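Local coordinates for protein FOKI restriction endonuclease (Planomicrobium okeanokoites, PDB 2FOK) that cuts DNA as a type IIS restriction endonuclease, with recognition domains that probably bind the target sequence and a separate metal-dependent cleavage domain, at residues T7-V11 and L111-A116; W293-A297 and R307-A311; M433-G437 and M557-G561. One frame throughout, in Å; residues are numbered along the deposited sequence.

Contact 1 (T7-V11 and L111-A116); sequences TFGWV and LRWAHA
W10 O lies against the side edge of the R112 guanidinium, where NH2 and NE both reach it. The bond from NH2 is 2.8 Å long and the one from NE is 3.0 Å, but both are weak because they bend at the hydrogen. The contact lays the N-terminal loop 7-11 along the last turns of helix 104-116, in recognition subdomain 1 of the helix-turn-helix clan. The R112 chain bends at chi3 (75°) and turns its flat end so that W10 O meets its edge and T7 O lies over a face. T7 O stands 3.5 Å above the guanidinium plane, over its centre. The methyl T7 CG2 lies alongside, 3.5 Å from R112 NH2. Further along the helix, F8 and H115 meet obliquely. Their ring centroids are 4.3 Å apart and the planes differ by 34°. L111 CD2 and R112 CG sit at the rim of the F8 ring, with L111 CD2 3.9 Å from F8 CE1. Y122 adds an edge-to-face partner to F8 from outside. G9 has positive phi (89°), where a side chain would press on F8 O. Its CA passes over the last turn of the helix, 4.5 Å from A116 CB, while V11 CG2 packs 4.1 Å from W113 CA.

Contact 2 (W293-A297 and R307-A311); sequences WEMLA and RTRRA
R307 crosses one face of the W293 indole at about a right angle and carries the tight half of this contact. Its CB lies over the five-membered ring, 3.7 Å from the centroid, in a CH-pi contact. From there the chain runs extended from CG to NE, and the guanidinium meets A297 O side-on. NE donates to that oxygen at 2.7 Å and NH2 at 2.6 Å. The oxygen lies in the guanidinium plane. Seen from A297, NH2 is in the carbonyl plane and NE is tilted 27° from it. The guanidinium also reaches the N-terminal segment, with NH1 bonded to R6 O and NH2 to T7 OG1. A methionine in place of R307 would probably leave A297 O without both donors and cut the link to R6 and T7. The loop 293-297 packs back on helix 303-319, which follows it in the chain; the helix lies in the D3 domain family, of the helix-turn-helix clan. W293 NE1 donates to T308 OG1 at 3.2 Å, nearly in the ring plane, and T308 OG1 is also bonded to E304 O. L296 CD1 and W293 CD1 both reach A311 CB, at 3.8 and 3.9 Å. R310 NH1 donates to L296 O at 2.9 Å, fairly straight and in the plane of both groups, while R310 also forms salt bridges to D347 and E189. All the touching residues are buried, so the contrast is between close and slack packing. On the looser side, E294 O lies over a face of the R307 guanidinium at an angle too poor for a hydrogen bond, and E294 OE2 stays 5.7 Å from R307 NH1.

Contact 3 (M433-G437 and M557-G561); sequences MKVYG and MIKAG
I558 has CG1 anti to its carbonyl carbon (chi1 -69°) and CG2 anti to its backbone N, which sends the two branches to different parts of the opposite helix end. The CG2 methyl faces two backbone carbonyls, 3.3 Å from both V435 O and Y436 O. CG1 turns to the Y436 ring and comes 3.8 Å from CD2, approaching it obliquely. The two side chains cross at about a right angle. Beyond I558 the tyrosine reaches along helix 548-560, where its OH is hydrogen-bonded to L551 O. The contact joins the C-terminal ends of two helices in the cleavage domain, which belongs to the PD-(D/E)XK nuclease clan. Helix 421-436 comes just before the first strand of the central sheet, and helix 548-560 follows strand 542-547. Each helix ends at a glycine with positive phi, G437 (109°) and G561. K559 lies at the exposed side. K559 CG is 3.9 Å from V435 CG1; beyond it the chain bends at chi2 and chi3 and brings CD and CE past V435 O. No direct hydrogen bond joins the segments. Instead a water donates to V435 O at 2.7 Å and accepts from K559 NZ at 3.1 Å. K559 NZ lies near the carbonyl end of helix 421-436, with K434 O 4.0 Å away, which would probably suit its positive charge.

The three contacts follow one another in series along the chain, and none nests in or crosses another. Contact 1 comes first and closes about 100 residues of recognition subdomain 1, bringing the N-terminal loop to helix 104-116. Contact 2 closes a short loop of nine residues, tying the loop 293-297 to helix 303-319. These two touch: W10 NE1 bonds M295 O and F8 pairs with E294 through the backbone, so the N-terminal loop links contact 1 to the loop 293-297. Contact 3 closes about 120 residues within the cleavage domain. Its centre is about 40 Å from that of contact 1 and 33 Å from that of contact 2.

Contact 1 (T7-V11 and L111-A116)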
loop_
_atom_site.group_PDB
_atom_site.type_symbol
_atom_site.label_atom_id
_atom_site.label_comp_id
_atom_site.label_asym_id
_atom_site.label_seq_id
_atom_site.Cartn_x
_atom_site.Cartn_y
_atom_site.Cartn_z
ATOM N N THR A 7 -11.107 4.561 -8.910
ATOM C CA THR A 7 -10.375 3.600 -8.098
ATOM C C THR A 7 -11.284 3.205 -6.939
ATOM O O THR A 7 -11.758 4.076 -6.216
ATOM C CB THR A 7 -9.086 4.245 -7.535
ATOM O OG1 THR A 7 -8.201 4.566 -8.620
ATOM C CG2 THR A 7 -8.388 3.299 -6.563
ATOM N N PHE A 8 -11.531 1.902 -6.768
ATOM C CA PHE A 8 -12.406 1.410 -5.693
ATOM C C PHE A 8 -11.855 0.158 -5.025
ATOM O O PHE A 8 -10.843 -0.396 -5.448
ATOM C CB PHE A 8 -13.796 1.022 -6.226
ATOM C CG PHE A 8 -14.502 2.099 -6.985
ATOM C CD1 PHE A 8 -14.854 3.294 -6.365
ATOM C CD2 PHE A 8 -14.858 1.898 -8.317
ATOM C CE1 PHE A 8 -15.557 4.280 -7.064
ATOM C CE2 PHE A 8 -15.556 2.865 -9.026
ATOM C CZ PHE A 8 -15.910 4.063 -8.402
ATOM N N GLY A 9 -12.565 -0.294 -3.994
ATOM C CA GLY A 9 -12.197 -1.511 -3.288
ATOM C C GLY A 9 -11.246 -1.330 -2.133
ATOM O O GLY A 9 -10.923 -2.298 -1.441
ATOM N N TRP A 10 -10.815 -0.094 -1.905
ATOM C CA TRP A 10 -9.850 0.195 -0.852
ATOM C C TRP A 10 -10.077 1.555 -0.192
ATOM O O TRP A 10 -10.078 2.600 -0.854
ATOM C CB TRP A 10 -8.444 0.143 -1.443
ATOM C CG TRP A 10 -8.164 -1.096 -2.248
ATOM C CD1 TRP A 10 -8.302 -1.250 -3.604
ATOM C CD2 TRP A 10 -7.712 -2.355 -1.749
ATOM N NE1 TRP A 10 -7.966 -2.528 -3.972
ATOM C CE2 TRP A 10 -7.602 -3.229 -2.853
ATOM C CE3 TRP A 10 -7.389 -2.836 -0.470
ATOM C CZ2 TRP A 10 -7.183 -4.559 -2.720
ATOM C CZ3 TRP A 10 -6.970 -4.162 -0.338
ATOM C CH2 TRP A 10 -6.870 -5.007 -1.459
ATOM N N VAL A 11 -10.255 1.534 1.121
ATOM C CA VAL A 11 -10.481 2.757 1.883
ATOM C C VAL A 11 -9.374 2.888 2.931
ATOM O O VAL A 11 -9.012 1.911 3.579
ATOM C CB VAL A 11 -11.881 2.734 2.561
ATOM C CG1 VAL A 11 -12.489 4.126 2.531
ATOM C CG2 VAL A 11 -12.805 1.747 1.835
ATOM N N LEU A 111 -18.007 7.073 -0.285
ATOM C CA LEU A 111 -18.538 6.544 -1.542
ATOM C C LEU A 111 -17.845 5.205 -1.819
ATOM O O LEU A 111 -18.487 4.203 -2.154
ATOM C CB LEU A 111 -18.263 7.534 -2.687
ATOM C CG LEU A 111 -18.724 7.162 -4.104
ATOM C CD1 LEU A 111 -19.592 8.260 -4.666
ATOM C CD2 LEU A 111 -17.527 6.938 -5.001
ATOM N N ARG A 112 -16.523 5.204 -1.658
ATOM C CA ARG A 112 -15.694 4.025 -1.876
ATOM C C ARG A 112 -16.077 2.915 -0.909
ATOM O O ARG A 112 -16.052 1.736 -1.265
ATOM C CB ARG A 112 -14.211 4.395 -1.717
ATOM C CG ARG A 112 -13.652 5.166 -2.918
ATOM C CD ARG A 112 -12.264 5.749 -2.667
ATOM N NE ARG A 112 -11.228 4.720 -2.705
ATOM C CZ ARG A 112 -10.012 4.877 -3.225
ATOM N NH1 ARG A 112 -9.646 6.037 -3.767
ATOM N NH2 ARG A 112 -9.157 3.864 -3.204
ATOM N N TRP A 113 -16.442 3.303 0.309
ATOM C CA TRP A 113 -16.852 2.364 1.343
ATOM C C TRP A 113 -18.221 1.723 1.012
ATOM O O TRP A 113 -18.363 0.506 1.024
ATOM C CB TRP A 113 -16.896 3.109 2.676
ATOM C CG TRP A 113 -17.027 2.268 3.908
ATOM C CD1 TRP A 113 -16.981 0.907 3.993
ATOM C CD2 TRP A 113 -17.252 2.751 5.244
ATOM N NE1 TRP A 113 -17.167 0.508 5.309
ATOM C CE2 TRP A 113 -17.334 1.623 6.092
ATOM C CE3 TRP A 113 -17.395 4.033 5.807
ATOM C CZ2 TRP A 113 -17.549 1.737 7.472
ATOM C CZ3 TRP A 113 -17.609 4.147 7.182
ATOM C CH2 TRP A 113 -17.684 3.007 7.996
ATOM N N ALA A 114 -19.220 2.539 0.696
ATOM C CA ALA A 114 -20.553 2.028 0.360
ATOM C C ALA A 114 -20.467 1.075 -0.823
ATOM O O ALA A 114 -21.080 0.014 -0.835
ATOM C CB ALA A 114 -21.477 3.173 0.025
ATOM N N HIS A 115 -19.687 1.471 -1.819
ATOM C CA HIS A 115 -19.500 0.676 -3.012
ATOM C C HIS A 115 -18.767 -0.633 -2.717
ATOM O O HIS A 115 -19.138 -1.685 -3.243
ATOM C CB HIS A 115 -18.736 1.504 -4.048
ATOM C CG HIS A 115 -18.303 0.719 -5.241
ATOM N ND1 HIS A 115 -17.112 0.025 -5.281
ATOM C CD2 HIS A 115 -18.920 0.481 -6.423
ATOM C CE1 HIS A 115 -17.014 -0.608 -6.437
ATOM N NE2 HIS A 115 -18.098 -0.349 -7.148
ATOM N N ALA A 116 -17.735 -0.579 -1.872
ATOM C CA ALA A 116 -16.956 -1.773 -1.529
ATOM C C ALA A 116 -17.778 -2.888 -0.860
ATOM O O ALA A 116 -17.573 -4.070 -1.146
ATOM C CB ALA A 116 -15.775 -1.387 -0.641
#

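Contact 2 (W293-A297 and R307-A311)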
loop_
_atom_site.group_PDB
_atom_site.type_symbol
_atom_site.label_atom_id
_atom_site.label_comp_id
_atom_site.label_asym_id
_atom_site.label_seq_id
_atom_site.Cartn_x
_atom_site.Cartn_y
_atom_site.Cartn_z
ATOM N N TRP A 293 -12.594 -4.086 -11.889
ATOM C CA TRP A 293 -11.411 -3.617 -12.592
ATOM C C TRP A 293 -10.680 -2.504 -11.839
ATOM O O TRP A 293 -9.453 -2.431 -11.868
ATOM C CB TRP A 293 -11.862 -3.113 -13.963
ATOM C CG TRP A 293 -10.784 -2.689 -14.896
ATOM C CD1 TRP A 293 -9.995 -3.500 -15.663
ATOM C CD2 TRP A 293 -10.430 -1.349 -15.232
ATOM N NE1 TRP A 293 -9.177 -2.746 -16.462
ATOM C CE2 TRP A 293 -9.423 -1.420 -16.219
ATOM C CE3 TRP A 293 -10.870 -0.088 -14.797
ATOM C CZ2 TRP A 293 -8.843 -0.277 -16.782
ATOM C CZ3 TRP A 293 -10.295 1.054 -15.357
ATOM C CH2 TRP A 293 -9.290 0.948 -16.342
ATOM N N GLU A 294 -11.441 -1.645 -11.167
ATOM C CA GLU A 294 -10.879 -0.512 -10.424
ATOM C C GLU A 294 -10.201 -0.874 -9.115
ATOM O O GLU A 294 -9.673 -0.003 -8.435
ATOM C CB GLU A 294 -11.966 0.522 -10.127
ATOM C CG GLU A 294 -12.370 1.366 -11.306
ATOM C CD GLU A 294 -13.510 0.753 -12.091
ATOM O OE1 GLU A 294 -13.803 -0.449 -11.898
ATOM O OE2 GLU A 294 -14.117 1.478 -12.908
ATOM N N MET A 295 -10.219 -2.147 -8.742
ATOM C CA MET A 295 -9.599 -2.541 -7.488
ATOM C C MET A 295 -8.297 -3.304 -7.692
ATOM O O MET A 295 -7.561 -3.555 -6.734
ATOM C CB MET A 295 -10.576 -3.383 -6.651
ATOM C CG MET A 295 -10.727 -4.848 -7.065
ATOM S SD MET A 295 -11.384 -5.875 -5.704
ATOM C CE MET A 295 -10.162 -7.172 -5.625
ATOM N N LEU A 296 -8.002 -3.639 -8.943
ATOM C CA LEU A 296 -6.810 -4.410 -9.275
ATOM C C LEU A 296 -5.518 -3.595 -9.368
ATOM O O LEU A 296 -4.479 -4.127 -9.734
ATOM C CB LEU A 296 -7.056 -5.186 -10.582
ATOM C CG LEU A 296 -8.421 -5.897 -10.687
ATOM C CD1 LEU A 296 -8.560 -6.611 -12.032
ATOM C CD2 LEU A 296 -8.559 -6.903 -9.561
ATOM N N ALA A 297 -5.584 -2.312 -9.025
ATOM C CA ALA A 297 -4.418 -1.428 -9.043
ATOM C C ALA A 297 -4.849 -0.039 -8.609
ATOM O O ALA A 297 -5.879 0.454 -9.069
ATOM C CB ALA A 297 -3.787 -1.372 -10.451
ATOM N N ARG A 307 -4.425 -2.902 -14.744
ATOM C CA ARG A 307 -5.744 -3.338 -14.285
ATOM C C ARG A 307 -6.367 -4.325 -15.285
ATOM O O ARG A 307 -6.984 -5.315 -14.895
ATOM C CB ARG A 307 -6.668 -2.129 -14.114
ATOM C CG ARG A 307 -6.708 -1.530 -12.703
ATOM C CD ARG A 307 -7.240 -0.094 -12.741
ATOM N NE ARG A 307 -7.093 0.594 -11.461
ATOM C CZ ARG A 307 -7.718 1.723 -11.129
ATOM N NH1 ARG A 307 -8.545 2.311 -11.985
ATOM N NH2 ARG A 307 -7.526 2.258 -9.927
ATOM N N THR A 308 -6.210 -4.051 -16.575
ATOM C CA THR A 308 -6.758 -4.924 -17.599
ATOM C C THR A 308 -6.055 -6.280 -17.589
ATOM O O THR A 308 -6.706 -7.330 -17.580
ATOM C CB THR A 308 -6.625 -4.292 -18.996
ATOM O OG1 THR A 308 -7.116 -2.948 -18.956
ATOM C CG2 THR A 308 -7.427 -5.077 -20.019
ATOM N N ARG A 309 -4.728 -6.249 -17.579
ATOM C CA ARG A 309 -3.919 -7.465 -17.563
ATOM C C ARG A 309 -4.327 -8.394 -16.414
ATOM O O ARG A 309 -4.510 -9.593 -16.609
ATOM C CB ARG A 309 -2.439 -7.091 -17.443
ATOM C CG ARG A 309 -1.461 -8.180 -17.854
ATOM C CD ARG A 309 -0.299 -8.210 -16.870
ATOM N NE ARG A 309 0.754 -7.263 -17.220
ATOM C CZ ARG A 309 1.393 -6.463 -16.365
ATOM N NH1 ARG A 309 1.101 -6.469 -15.071
ATOM N NH2 ARG A 309 2.344 -5.659 -16.820
ATOM N N ARG A 310 -4.462 -7.844 -15.212
ATOM C CA ARG A 310 -4.871 -8.661 -14.078
ATOM C C ARG A 310 -6.330 -9.100 -14.232
ATOM O O ARG A 310 -6.697 -10.181 -13.797
ATOM C CB ARG A 310 -4.669 -7.892 -12.773
ATOM C CG ARG A 310 -3.209 -7.875 -12.328
ATOM C CD ARG A 310 -2.918 -6.798 -11.282
ATOM N NE ARG A 310 -1.488 -6.726 -11.000
ATOM C CZ ARG A 310 -0.890 -5.718 -10.380
ATOM N NH1 ARG A 310 -1.591 -4.677 -9.963
ATOM N NH2 ARG A 310 0.425 -5.734 -10.209
ATOM N N ALA A 311 -7.151 -8.268 -14.872
ATOM C CA ALA A 311 -8.567 -8.588 -15.078
ATOM C C ALA A 311 -8.723 -9.784 -16.007
ATOM O O ALA A 311 -9.520 -10.690 -15.753
ATOM C CB ALA A 311 -9.298 -7.384 -15.663
#

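Contact 3 (M433-G437 and M557-G561)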
loop_
_atom_site.group_PDB
_atom_site.type_symbol
_atom_site.label_atom_id
_atom_site.label_comp_id
_atom_site.label_asym_id
_atom_site.label_seq_id
_atom_site.Cartn_x
_atom_site.Cartn_y
_atom_site.Cartn_z
ATOM N N MET A 433 20.817 -5.656 3.903
ATOM C CA MET A 433 21.018 -6.678 4.929
ATOM C C MET A 433 20.539 -8.078 4.570
ATOM O O MET A 433 21.199 -9.063 4.878
ATOM C CB MET A 433 20.326 -6.257 6.230
ATOM C CG MET A 433 21.243 -5.541 7.201
ATOM S SD MET A 433 20.473 -4.095 7.932
ATOM C CE MET A 433 19.168 -4.859 8.882
ATOM N N LYS A 434 19.386 -8.162 3.922
ATOM C CA LYS A 434 18.817 -9.452 3.574
ATOM C C LYS A 434 19.392 -10.090 2.324
ATOM O O LYS A 434 19.529 -11.314 2.268
ATOM C CB LYS A 434 17.294 -9.324 3.422
ATOM C CG LYS A 434 16.542 -9.364 4.739
ATOM C CD LYS A 434 15.090 -9.771 4.536
ATOM C CE LYS A 434 14.267 -9.535 5.796
ATOM N NZ LYS A 434 12.822 -9.859 5.586
ATOM N N VAL A 435 19.734 -9.273 1.331
ATOM C CA VAL A 435 20.242 -9.802 0.072
ATOM C C VAL A 435 21.735 -9.675 -0.149
ATOM O O VAL A 435 22.377 -10.626 -0.604
ATOM C CB VAL A 435 19.502 -9.165 -1.131
ATOM C CG1 VAL A 435 19.996 -9.783 -2.446
ATOM C CG2 VAL A 435 18.005 -9.379 -0.982
ATOM N N TYR A 436 22.287 -8.504 0.158
ATOM C CA TYR A 436 23.719 -8.266 -0.012
ATOM C C TYR A 436 24.483 -8.993 1.082
ATOM O O TYR A 436 25.541 -9.543 0.837
ATOM C CB TYR A 436 24.024 -6.771 0.056
ATOM C CG TYR A 436 23.941 -6.055 -1.271
ATOM C CD1 TYR A 436 22.711 -5.673 -1.801
ATOM C CD2 TYR A 436 25.099 -5.716 -1.974
ATOM C CE1 TYR A 436 22.637 -4.961 -3.007
ATOM C CE2 TYR A 436 25.040 -5.013 -3.166
ATOM C CZ TYR A 436 23.804 -4.636 -3.680
ATOM O OH TYR A 436 23.740 -3.938 -4.867
ATOM N N GLY A 437 23.934 -8.994 2.291
ATOM C CA GLY A 437 24.580 -9.687 3.391
ATOM C C GLY A 437 25.194 -8.790 4.441
ATOM O O GLY A 437 25.892 -9.262 5.335
ATOM N N MET A 557 23.593 -10.491 -7.943
ATOM C CA MET A 557 24.936 -11.001 -8.198
ATOM C C MET A 557 25.476 -11.592 -6.916
ATOM O O MET A 557 26.125 -12.637 -6.930
ATOM C CB MET A 557 25.855 -9.879 -8.686
ATOM C CG MET A 557 26.013 -9.839 -10.209
ATOM S SD MET A 557 26.547 -8.241 -10.796
ATOM C CE MET A 557 28.117 -8.639 -11.527
ATOM N N ILE A 558 25.208 -10.922 -5.803
ATOM C CA ILE A 558 25.658 -11.405 -4.506
ATOM C C ILE A 558 25.119 -12.820 -4.357
ATOM O O ILE A 558 25.799 -13.714 -3.851
ATOM C CB ILE A 558 25.082 -10.540 -3.353
ATOM C CG1 ILE A 558 25.711 -9.144 -3.374
ATOM C CG2 ILE A 558 25.298 -11.242 -2.015
ATOM C CD1 ILE A 558 27.192 -9.123 -3.000
ATOM N N LYS A 559 23.890 -13.010 -4.823
ATOM C CA LYS A 559 23.202 -14.286 -4.741
ATOM C C LYS A 559 23.608 -15.286 -5.814
ATOM O O LYS A 559 23.716 -16.482 -5.538
ATOM C CB LYS A 559 21.690 -14.053 -4.799
ATOM C CG LYS A 559 21.132 -13.353 -3.573
ATOM C CD LYS A 559 21.387 -14.155 -2.316
ATOM C CE LYS A 559 20.221 -14.027 -1.355
ATOM N NZ LYS A 559 20.601 -14.424 0.037
ATOM N N ALA A 560 23.812 -14.801 -7.038
ATOM C CA ALA A 560 24.217 -15.671 -8.129
ATOM C C ALA A 560 25.648 -16.115 -7.886
ATOM O O ALA A 560 26.145 -17.047 -8.529
ATOM C CB ALA A 560 24.111 -14.948 -9.447
ATOM N N GLY A 561 26.313 -15.435 -6.956
ATOM C CA GLY A 561 27.681 -15.781 -6.613
ATOM C C GLY A 561 28.759 -15.091 -7.429
ATOM O O GLY A 561 29.943 -15.357 -7.230
HETATM O O HOH W 1 23.245 -12.911 0.558
#